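Local coordinates for protein 4-oxalocrotonate tautomerase family enzyme (Burkholderia sp. RPE67, PDB 6VVM) that belongs to the tautomerase superfamily of enzymes and assembles as a trimer of chains, each with two beta-alpha-beta units sharing one sheet, at residues Pro1-Tyr6 against Ile64-Ile69; Ser18-Leu23 against Ile40-Leu45; Ala79-Leu84 against Val101-Ile106. All coordinates share one frame; numbering follows the deposited sequence.

Interaction 1 of 3, residues Pro1-Tyr6 against Ile64-Ile69; sequences PTLEVY and IIAILI
Leu3 and Ala66 face each other where strands 2-8 and 63-69 run antiparallel, the central seam that joins the two beta-alpha-beta units of this tautomerase-fold chain. Leu3 holds CG anti to its carbonyl carbon (chi1 -45°), and the small methyl of Ala66 lets Leu3 CD2 lie over it at 3.6 Å from CB. On the same face Val5 and Ile64 lie side by side and point the same way, Val5 CG1 and CG2 each 4.2 Å from Ile64 CG1, and helix 13-31 packs on this apolar surface through Leu23 and Thr27. Farther along, Pro1 CB meets Leu68 CD2 at 3.7 Å, the two side chains set at a slant. The other face carries Thr2, Glu4, Ile65 and Ile67. There Ile65 CD1 comes up to the edge of the Tyr6 ring, near its plane, while Glu4, extended (chi1 170°), carries its carboxylate to the subunit interface: OE2 is hydrogen-bonded to Thr43 OG1 and forms a salt bridge with Lys104 NZ of the second subunit. The backbones are tied by two pairs of nearly straight bonds, between Thr2 and Ile67 and between Glu4 and Ile65; Glu4 N reaches Ile65 O at 2.8 Å. A water lies 2.9 Å from both Ile65 O and Thr2 O and can donate to either.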
loop_
_atom_site.group_PDB
_atom_site.type_symbol
_atom_site.label_atom_id
_atom_site.label_comp_id
_atom_site.label_asym_id
_atom_site.label_seq_id
_atom_site.Cartn_x
_atom_site.Cartn_y
_atom_site.Cartn_z
ATOM N N PRO A 1 -12.932 6.949 3.171
ATOM C CA PRO A 1 -12.093 5.743 3.180
ATOM C C PRO A 1 -11.482 5.462 1.818
ATOM O O PRO A 1 -12.094 5.756 0.780
ATOM C CB PRO A 1 -13.075 4.619 3.569
ATOM C CG PRO A 1 -14.264 5.292 4.118
ATOM C CD PRO A 1 -14.345 6.632 3.436
ATOM N N THR A 2 -10.277 4.898 1.825
ATOM C CA THR A 2 -9.613 4.445 0.614
ATOM C C THR A 2 -9.429 2.937 0.722
ATOM O O THR A 2 -8.757 2.459 1.640
ATOM C CB THR A 2 -8.255 5.129 0.413
ATOM O OG1 THR A 2 -8.416 6.549 0.292
ATOM C CG2 THR A 2 -7.591 4.588 -0.841
ATOM N N LEU A 3 -10.039 2.196 -0.195
ATOM C CA LEU A 3 -9.922 0.746 -0.234
ATOM C C LEU A 3 -9.009 0.334 -1.381
ATOM O O LEU A 3 -9.082 0.890 -2.482
ATOM C CB LEU A 3 -11.285 0.069 -0.406
ATOM C CG LEU A 3 -12.452 0.566 0.447
ATOM C CD1 LEU A 3 -13.637 -0.366 0.258
ATOM C CD2 LEU A 3 -12.023 0.636 1.919
ATOM N N GLU A 4 -8.165 -0.660 -1.133
ATOM C CA GLU A 4 -7.354 -1.238 -2.194
ATOM C C GLU A 4 -7.587 -2.738 -2.158
ATOM O O GLU A 4 -7.402 -3.370 -1.113
ATOM C CB GLU A 4 -5.859 -0.895 -2.048
ATOM C CG GLU A 4 -4.994 -1.713 -3.024
ATOM C CD GLU A 4 -3.551 -1.257 -3.178
ATOM O OE1 GLU A 4 -2.999 -0.594 -2.268
ATOM O OE2 GLU A 4 -2.967 -1.581 -4.240
ATOM N N VAL A 5 -8.041 -3.296 -3.277
ATOM C CA VAL A 5 -8.290 -4.723 -3.386
ATOM C C VAL A 5 -7.233 -5.345 -4.288
ATOM O O VAL A 5 -7.114 -4.989 -5.468
ATOM C CB VAL A 5 -9.701 -5.021 -3.911
ATOM C CG1 VAL A 5 -9.958 -6.508 -3.848
ATOM C CG2 VAL A 5 -10.725 -4.252 -3.094
ATOM N N TYR A 6 -6.481 -6.284 -3.735
ATOM C CA TYR A 6 -5.610 -7.156 -4.514
ATOM C C TYR A 6 -6.423 -8.342 -5.024
ATOM O O TYR A 6 -6.995 -9.105 -4.230
ATOM C CB TYR A 6 -4.439 -7.624 -3.663
ATOM C CG TYR A 6 -3.397 -6.556 -3.465
ATOM C CD1 TYR A 6 -3.516 -5.621 -2.444
ATOM C CD2 TYR A 6 -2.304 -6.474 -4.310
ATOM C CE1 TYR A 6 -2.563 -4.647 -2.260
ATOM C CE2 TYR A 6 -1.340 -5.510 -4.137
ATOM C CZ TYR A 6 -1.468 -4.600 -3.115
ATOM O OH TYR A 6 -0.494 -3.645 -2.958
ATOM N N ILE A 64 -7.905 -7.129 1.026
ATOM C CA ILE A 64 -8.462 -5.781 1.012
ATOM C C ILE A 64 -7.749 -4.962 2.073
ATOM O O ILE A 64 -7.749 -5.332 3.253
ATOM C CB ILE A 64 -9.979 -5.780 1.256
ATOM C CG1 ILE A 64 -10.714 -6.697 0.269
ATOM C CG2 ILE A 64 -10.502 -4.364 1.122
ATOM C CD1 ILE A 64 -11.024 -8.120 0.810
ATOM N N ILE A 65 -7.151 -3.846 1.662
ATOM C CA ILE A 65 -6.610 -2.867 2.589
ATOM C C ILE A 65 -7.577 -1.698 2.647
ATOM O O ILE A 65 -7.947 -1.138 1.605
ATOM C CB ILE A 65 -5.208 -2.408 2.161
ATOM C CG1 ILE A 65 -4.261 -3.608 2.098
ATOM C CG2 ILE A 65 -4.681 -1.325 3.094
ATOM C CD1 ILE A 65 -2.958 -3.325 1.366
ATOM N N ALA A 66 -8.002 -1.348 3.855
ATOM C CA ALA A 66 -8.948 -0.262 4.086
ATOM C C ALA A 66 -8.274 0.782 4.955
ATOM O O ALA A 66 -7.878 0.486 6.087
ATOM C CB ALA A 66 -10.226 -0.766 4.759
ATOM N N ILE A 67 -8.154 1.997 4.429
ATOM C CA ILE A 67 -7.499 3.099 5.115
ATOM C C ILE A 67 -8.557 4.076 5.604
ATOM O O ILE A 67 -9.300 4.653 4.798
ATOM C CB ILE A 67 -6.488 3.796 4.199
ATOM C CG1 ILE A 67 -5.469 2.756 3.714
ATOM C CG2 ILE A 67 -5.830 4.949 4.942
ATOM C CD1 ILE A 67 -4.332 3.317 2.889
ATOM N N LEU A 68 -8.604 4.273 6.921
ATOM C CA LEU A 68 -9.621 5.081 7.594
ATOM C C LEU A 68 -8.961 6.155 8.440
ATOM O O LEU A 68 -7.881 5.937 8.992
ATOM C CB LEU A 68 -10.484 4.223 8.522
ATOM C CG LEU A 68 -11.076 2.923 7.986
ATOM C CD1 LEU A 68 -11.745 2.159 9.120
ATOM C CD2 LEU A 68 -12.075 3.242 6.898
ATOM N N ILE A 69 -9.626 7.308 8.588
ATOM C CA ILE A 69 -9.161 8.247 9.598
ATOM C C ILE A 69 -9.443 7.640 10.962
ATOM O O ILE A 69 -10.500 7.035 11.179
ATOM C CB ILE A 69 -9.811 9.634 9.438
ATOM C CG1 ILE A 69 -9.388 10.262 8.108
ATOM C CG2 ILE A 69 -9.349 10.558 10.565
ATOM C CD1 ILE A 69 -9.927 11.676 7.873
HETATM O O HOH W 1 -6.335 1.166 0.824
#

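Interaction 2 of 3, residues Ser18-Leu23 against Ile40-Leu45; sequences SLIDGL and ILLTEL
Leu19 and Leu42 touch methyl to methyl, CD2 on CD2 at 3.7 Å, where helix 13-31 lies against strand 39-45 within the first beta-alpha-beta unit. Apolar packing does nearly all the work. Leu19 turns CG anti to its backbone N (chi1 178°), which brings its branch onto Leu42, while the other methyl of Leu42, CD1, takes Ile20 CD1 at 4.0 Å. One leucine thus meets two successive helix residues. Ile20 and Ile40 run antiparallel alongside one another, with Ile20 CG1 4.1 Å from Ile40 CG2, and the far end of Ile40, CD1, settles against Leu23 CB. Leucine and isoleucine are long enough to fill the space between axes 9.7 Å apart, and branching lets Leu42 and Ile40 each touch with two carbons.

A second kind of contact sets methyl against backbone: Ile40 CD1 lies 3.5 Å from Ile20 O. That oxygen accepts a hydrogen bond from Thr24 OG1, so the polar atom beside the methyl is satisfied within its own helix.

Lys16, which packs on Leu42, carries its charge to Glu44 in a salt bridge. Held by dispersion and the hydrophobic effect, the helix is placed on the sheet by the fit of branched side chains and not by directional polar bonds.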
loop_
_atom_site.group_PDB
_atom_site.type_symbol
_atom_site.label_atom_id
_atom_site.label_comp_id
_atom_site.label_asym_id
_atom_site.label_seq_id
_atom_site.Cartn_x
_atom_site.Cartn_y
_atom_site.Cartn_z
ATOM N N SER A 18 -19.200 -4.118 -10.441
ATOM C CA SER A 18 -20.093 -4.608 -9.389
ATOM C C SER A 18 -19.347 -4.768 -8.068
ATOM O O SER A 18 -19.930 -4.605 -6.993
ATOM C CB SER A 18 -20.740 -5.928 -9.818
ATOM O OG SER A 18 -21.398 -6.548 -8.729
ATOM N N LEU A 19 -18.045 -5.029 -8.125
ATOM C CA LEU A 19 -17.268 -5.074 -6.891
ATOM C C LEU A 19 -17.118 -3.688 -6.280
ATOM O O LEU A 19 -17.216 -3.538 -5.056
ATOM C CB LEU A 19 -15.895 -5.679 -7.166
ATOM C CG LEU A 19 -14.969 -5.730 -5.945
ATOM C CD1 LEU A 19 -15.496 -6.715 -4.921
ATOM C CD2 LEU A 19 -13.529 -6.103 -6.361
ATOM N N ILE A 20 -16.847 -2.671 -7.112
ATOM C CA ILE A 20 -16.727 -1.306 -6.614
ATOM C C ILE A 20 -18.051 -0.871 -6.006
ATOM O O ILE A 20 -18.094 -0.247 -4.942
ATOM C CB ILE A 20 -16.271 -0.351 -7.738
ATOM C CG1 ILE A 20 -14.741 -0.441 -7.952
ATOM C CG2 ILE A 20 -16.704 1.092 -7.423
ATOM C CD1 ILE A 20 -14.286 -0.106 -9.366
ATOM N N ASP A 21 -19.152 -1.249 -6.651
ATOM C CA ASP A 21 -20.484 -0.925 -6.138
ATOM C C ASP A 21 -20.725 -1.581 -4.782
ATOM O O ASP A 21 -21.135 -0.921 -3.820
ATOM C CB ASP A 21 -21.537 -1.364 -7.161
ATOM C CG ASP A 21 -22.966 -1.275 -6.625
ATOM O OD1 ASP A 21 -23.323 -0.234 -6.027
ATOM O OD2 ASP A 21 -23.734 -2.245 -6.832
ATOM N N GLY A 22 -20.440 -2.875 -4.676
ATOM C CA GLY A 22 -20.759 -3.585 -3.450
ATOM C C GLY A 22 -19.879 -3.174 -2.286
ATOM O O GLY A 22 -20.353 -3.044 -1.159
ATOM N N LEU A 23 -18.576 -2.979 -2.541
ATOM C CA LEU A 23 -17.667 -2.569 -1.472
ATOM C C LEU A 23 -18.007 -1.179 -0.949
ATOM O O LEU A 23 -17.764 -0.870 0.225
ATOM C CB LEU A 23 -16.219 -2.616 -1.974
ATOM C CG LEU A 23 -15.696 -4.021 -2.301
ATOM C CD1 LEU A 23 -14.289 -3.885 -2.853
ATOM C CD2 LEU A 23 -15.658 -4.885 -1.063
ATOM N N ILE A 40 -11.942 3.651 -4.223
ATOM C CA ILE A 40 -11.479 2.271 -4.357
ATOM C C ILE A 40 -10.441 2.168 -5.464
ATOM O O ILE A 40 -10.623 2.708 -6.559
ATOM C CB ILE A 40 -12.651 1.311 -4.634
ATOM C CG1 ILE A 40 -13.667 1.387 -3.492
ATOM C CG2 ILE A 40 -12.147 -0.136 -4.835
ATOM C CD1 ILE A 40 -14.885 0.593 -3.738
ATOM N N LEU A 41 -9.380 1.413 -5.211
ATOM C CA LEU A 41 -8.475 1.015 -6.277
ATOM C C LEU A 41 -8.375 -0.495 -6.275
ATOM O O LEU A 41 -8.150 -1.103 -5.223
ATOM C CB LEU A 41 -7.075 1.645 -6.141
ATOM C CG LEU A 41 -6.261 1.518 -4.851
ATOM C CD1 LEU A 41 -4.730 1.544 -5.165
ATOM C CD2 LEU A 41 -6.613 2.631 -3.882
ATOM N N LEU A 42 -8.593 -1.094 -7.438
ATOM C CA LEU A 42 -8.399 -2.521 -7.640
ATOM C C LEU A 42 -7.008 -2.717 -8.226
ATOM O O LEU A 42 -6.657 -2.065 -9.212
ATOM C CB LEU A 42 -9.456 -3.104 -8.578
ATOM C CG LEU A 42 -10.893 -2.775 -8.164
ATOM C CD1 LEU A 42 -11.874 -3.298 -9.201
ATOM C CD2 LEU A 42 -11.166 -3.345 -6.777
ATOM N N THR A 43 -6.218 -3.583 -7.601
ATOM C CA THR A 43 -4.851 -3.864 -8.047
ATOM C C THR A 43 -4.822 -5.300 -8.561
ATOM O O THR A 43 -4.725 -6.254 -7.780
ATOM C CB THR A 43 -3.854 -3.623 -6.916
ATOM O OG1 THR A 43 -3.863 -2.229 -6.573
ATOM C CG2 THR A 43 -2.420 -4.010 -7.358
ATOM N N GLU A 44 -4.967 -5.446 -9.877
ATOM C CA GLU A 44 -4.950 -6.751 -10.521
ATOM C C GLU A 44 -3.519 -7.267 -10.610
ATOM O O GLU A 44 -2.618 -6.529 -11.003
ATOM C CB GLU A 44 -5.517 -6.652 -11.937
ATOM C CG GLU A 44 -7.000 -6.773 -12.070
ATOM C CD GLU A 44 -7.422 -6.877 -13.529
ATOM O OE1 GLU A 44 -6.548 -6.761 -14.424
ATOM O OE2 GLU A 44 -8.620 -7.083 -13.776
ATOM N N LEU A 45 -3.315 -8.541 -10.265
ATOM C CA LEU A 45 -1.982 -9.126 -10.336
ATOM C C LEU A 45 -1.974 -10.403 -11.165
ATOM O O LEU A 45 -2.878 -11.241 -11.044
ATOM C CB LEU A 45 -1.439 -9.443 -8.932
ATOM C CG LEU A 45 -1.272 -8.262 -7.980
ATOM C CD1 LEU A 45 -0.566 -8.712 -6.700
ATOM C CD2 LEU A 45 -0.500 -7.136 -8.656
#

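Interaction 3 of 3, residues Ala79-Leu84 against Val101-Ile106; sequences ALIAHL and VMIKDI
Ile103 puts its terminal methyl into the shallow hollow between Leu80 and Ile81, neighbours on helix 74-92. Ile103 CD1 lies 4.0 Å from Ile81 CG1 and 4.1 Å from Leu80 CD2, so one bump of the strand is met by two helix side chains. The hollow exists because those side chains leave the helix differently: Leu80 swings CG away from its own N (chi1 -172°) and brings CD2 to Ile103, whereas Ile81 departs along the flank and offers the middle of its chain, CG1.

Ile81 CG1 is in turn a bump for the strand. Ile81 CG1 sits in the notch formed by Ile103 CD1 and Val101 CG1, 3.9 Å from the latter, and so bridges two strand residues that point to the same face. Valine suits this spot: its beta branch forks against the helix, Val101 CG1 meeting Ile81 and, more loosely at 4.3 Å, Leu84 CD1, while Val101 CG2 is 4.1 Å from Ile81 O. Its short side chain lets the backbones come near, the CA atoms of Ile81 and Val101 being 6.1 Å apart.

This is helix-on-sheet packing inside the second beta-alpha-beta unit, in which the helix links the parallel strands 63-69 and 100-106. The segment axes pass 9.1 Å apart at a crossing angle of 140°, so the helix runs slantwise back over the strand.

Neighbouring elements close the sides of the packed surface. Leu68 of the adjoining strand touches both Leu80 and Ile103, and Leu84 also meets Thr27 of helix 13-31. On the outer flank, Gly54 of the third subunit packs on Ile81, and Val101 pairs with an antiparallel strand of that subunit.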
loop_
_atom_site.group_PDB
_atom_site.type_symbol
_atom_site.label_atom_id
_atom_site.label_comp_id
_atom_site.label_asym_id
_atom_site.label_seq_id
_atom_site.Cartn_x
_atom_site.Cartn_y
_atom_site.Cartn_z
ATOM N N ALA A 79 -17.489 -4.863 11.864
ATOM C CA ALA A 79 -18.523 -4.865 10.835
ATOM C C ALA A 79 -17.924 -4.593 9.464
ATOM O O ALA A 79 -18.302 -5.236 8.476
ATOM C CB ALA A 79 -19.611 -3.842 11.170
ATOM N N LEU A 80 -16.985 -3.651 9.389
ATOM C CA LEU A 80 -16.282 -3.396 8.139
ATOM C C LEU A 80 -15.606 -4.662 7.617
ATOM O O LEU A 80 -15.762 -5.011 6.442
ATOM C CB LEU A 80 -15.269 -2.264 8.323
ATOM C CG LEU A 80 -14.601 -1.783 7.029
ATOM C CD1 LEU A 80 -15.616 -1.300 5.983
ATOM C CD2 LEU A 80 -13.582 -0.706 7.327
ATOM N N ILE A 81 -14.876 -5.376 8.487
ATOM C CA ILE A 81 -14.243 -6.641 8.089
ATOM C C ILE A 81 -15.286 -7.622 7.560
ATOM O O ILE A 81 -15.093 -8.261 6.520
ATOM C CB ILE A 81 -13.459 -7.247 9.270
ATOM C CG1 ILE A 81 -12.144 -6.488 9.490
ATOM C CG2 ILE A 81 -13.197 -8.738 9.042
ATOM C CD1 ILE A 81 -11.470 -6.820 10.824
ATOM N N ALA A 82 -16.416 -7.748 8.262
ATOM C CA ALA A 82 -17.415 -8.733 7.859
ATOM C C ALA A 82 -18.031 -8.365 6.514
ATOM O O ALA A 82 -18.190 -9.221 5.640
ATOM C CB ALA A 82 -18.492 -8.850 8.939
ATOM N N HIS A 83 -18.357 -7.084 6.324
ATOM C CA HIS A 83 -19.040 -6.649 5.109
ATOM C C HIS A 83 -18.114 -6.655 3.903
ATOM O O HIS A 83 -18.518 -7.064 2.811
ATOM C CB HIS A 83 -19.624 -5.249 5.305
ATOM C CG HIS A 83 -20.949 -5.227 6.010
ATOM N ND1 HIS A 83 -22.146 -5.084 5.339
ATOM C CD2 HIS A 83 -21.261 -5.285 7.328
ATOM C CE1 HIS A 83 -23.139 -5.068 6.214
ATOM N NE2 HIS A 83 -22.628 -5.182 7.427
ATOM N N LEU A 84 -16.880 -6.169 4.058
ATOM C CA LEU A 84 -15.958 -6.184 2.927
ATOM C C LEU A 84 -15.661 -7.614 2.507
ATOM O O LEU A 84 -15.625 -7.924 1.309
ATOM C CB LEU A 84 -14.664 -5.435 3.274
ATOM C CG LEU A 84 -14.738 -3.912 3.537
ATOM C CD1 LEU A 84 -13.341 -3.352 3.912
ATOM C CD2 LEU A 84 -15.299 -3.171 2.333
ATOM N N VAL A 101 -8.655 -8.958 5.270
ATOM C CA VAL A 101 -8.863 -7.519 5.405
ATOM C C VAL A 101 -7.829 -6.953 6.365
ATOM O O VAL A 101 -7.595 -7.516 7.440
ATOM C CB VAL A 101 -10.284 -7.179 5.907
ATOM C CG1 VAL A 101 -10.414 -5.656 6.138
ATOM C CG2 VAL A 101 -11.331 -7.686 4.918
ATOM N N MET A 102 -7.233 -5.823 5.991
ATOM C CA MET A 102 -6.299 -5.122 6.859
ATOM C C MET A 102 -6.679 -3.651 6.912
ATOM O O MET A 102 -6.804 -2.995 5.871
ATOM C CB MET A 102 -4.854 -5.298 6.364
ATOM C CG MET A 102 -4.295 -6.668 6.645
ATOM S SD MET A 102 -3.310 -7.330 5.289
ATOM C CE MET A 102 -2.241 -5.973 4.809
ATOM N N ILE A 103 -6.897 -3.140 8.119
ATOM C CA ILE A 103 -7.379 -1.777 8.322
ATOM C C ILE A 103 -6.240 -0.924 8.848
ATOM O O ILE A 103 -5.651 -1.242 9.887
ATOM C CB ILE A 103 -8.569 -1.727 9.296
ATOM C CG1 ILE A 103 -9.753 -2.531 8.738
ATOM C CG2 ILE A 103 -8.961 -0.270 9.567
ATOM C CD1 ILE A 103 -10.905 -2.639 9.692
ATOM N N LYS A 104 -5.955 0.171 8.149
ATOM C CA LYS A 104 -4.988 1.166 8.593
ATOM C C LYS A 104 -5.738 2.369 9.153
ATOM O O LYS A 104 -6.568 2.965 8.457
ATOM C CB LYS A 104 -4.073 1.600 7.451
ATOM C CG LYS A 104 -3.006 0.580 7.080
ATOM C CD LYS A 104 -2.331 0.938 5.769
ATOM C CE LYS A 104 -1.024 1.680 5.989
ATOM N NZ LYS A 104 0.099 0.999 5.266
ATOM N N ASP A 105 -5.455 2.708 10.408
ATOM C CA ASP A 105 -5.961 3.918 11.040
ATOM C C ASP A 105 -4.965 5.052 10.824
ATOM O O ASP A 105 -3.770 4.876 11.074
ATOM C CB ASP A 105 -6.164 3.691 12.534
ATOM C CG ASP A 105 -7.269 2.701 12.821
ATOM O OD1 ASP A 105 -8.382 2.921 12.322
ATOM O OD2 ASP A 105 -7.018 1.704 13.529
ATOM N N ILE A 106 -5.452 6.202 10.368
ATOM C CA ILE A 106 -4.618 7.377 10.109
ATOM C C ILE A 106 -5.018 8.465 11.103
ATOM O O ILE A 106 -6.170 8.914 11.083
ATOM C CB ILE A 106 -4.770 7.881 8.659
ATOM C CG1 ILE A 106 -4.512 6.759 7.650
ATOM C CG2 ILE A 106 -3.834 9.083 8.378
ATOM C CD1 ILE A 106 -3.075 6.209 7.640
#

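In the fold
All three contacts share one four-stranded mixed sheet, ordered 39-45, 2-8, 63-69, 100-106. Interaction 1 is the central antiparallel seam; interactions 2 and 3 set helices 13-31 and 74-92 against the outer strands. Their centres lie about 10 Å and 8 Å from that of interaction 1, and about 15 Å from each other. Along the chain interaction 2 is nested within the loop closed by interaction 1, and interaction 3 follows. Equivalent helix-strand packing thus recurs in two successive units, and the helices meet where Leu23 CD2 touches Leu84 CD2 at 3.8 Å. Both outer strands continue the sheet into neighbouring subunits, so the fold of each chain is knitted into the trimer.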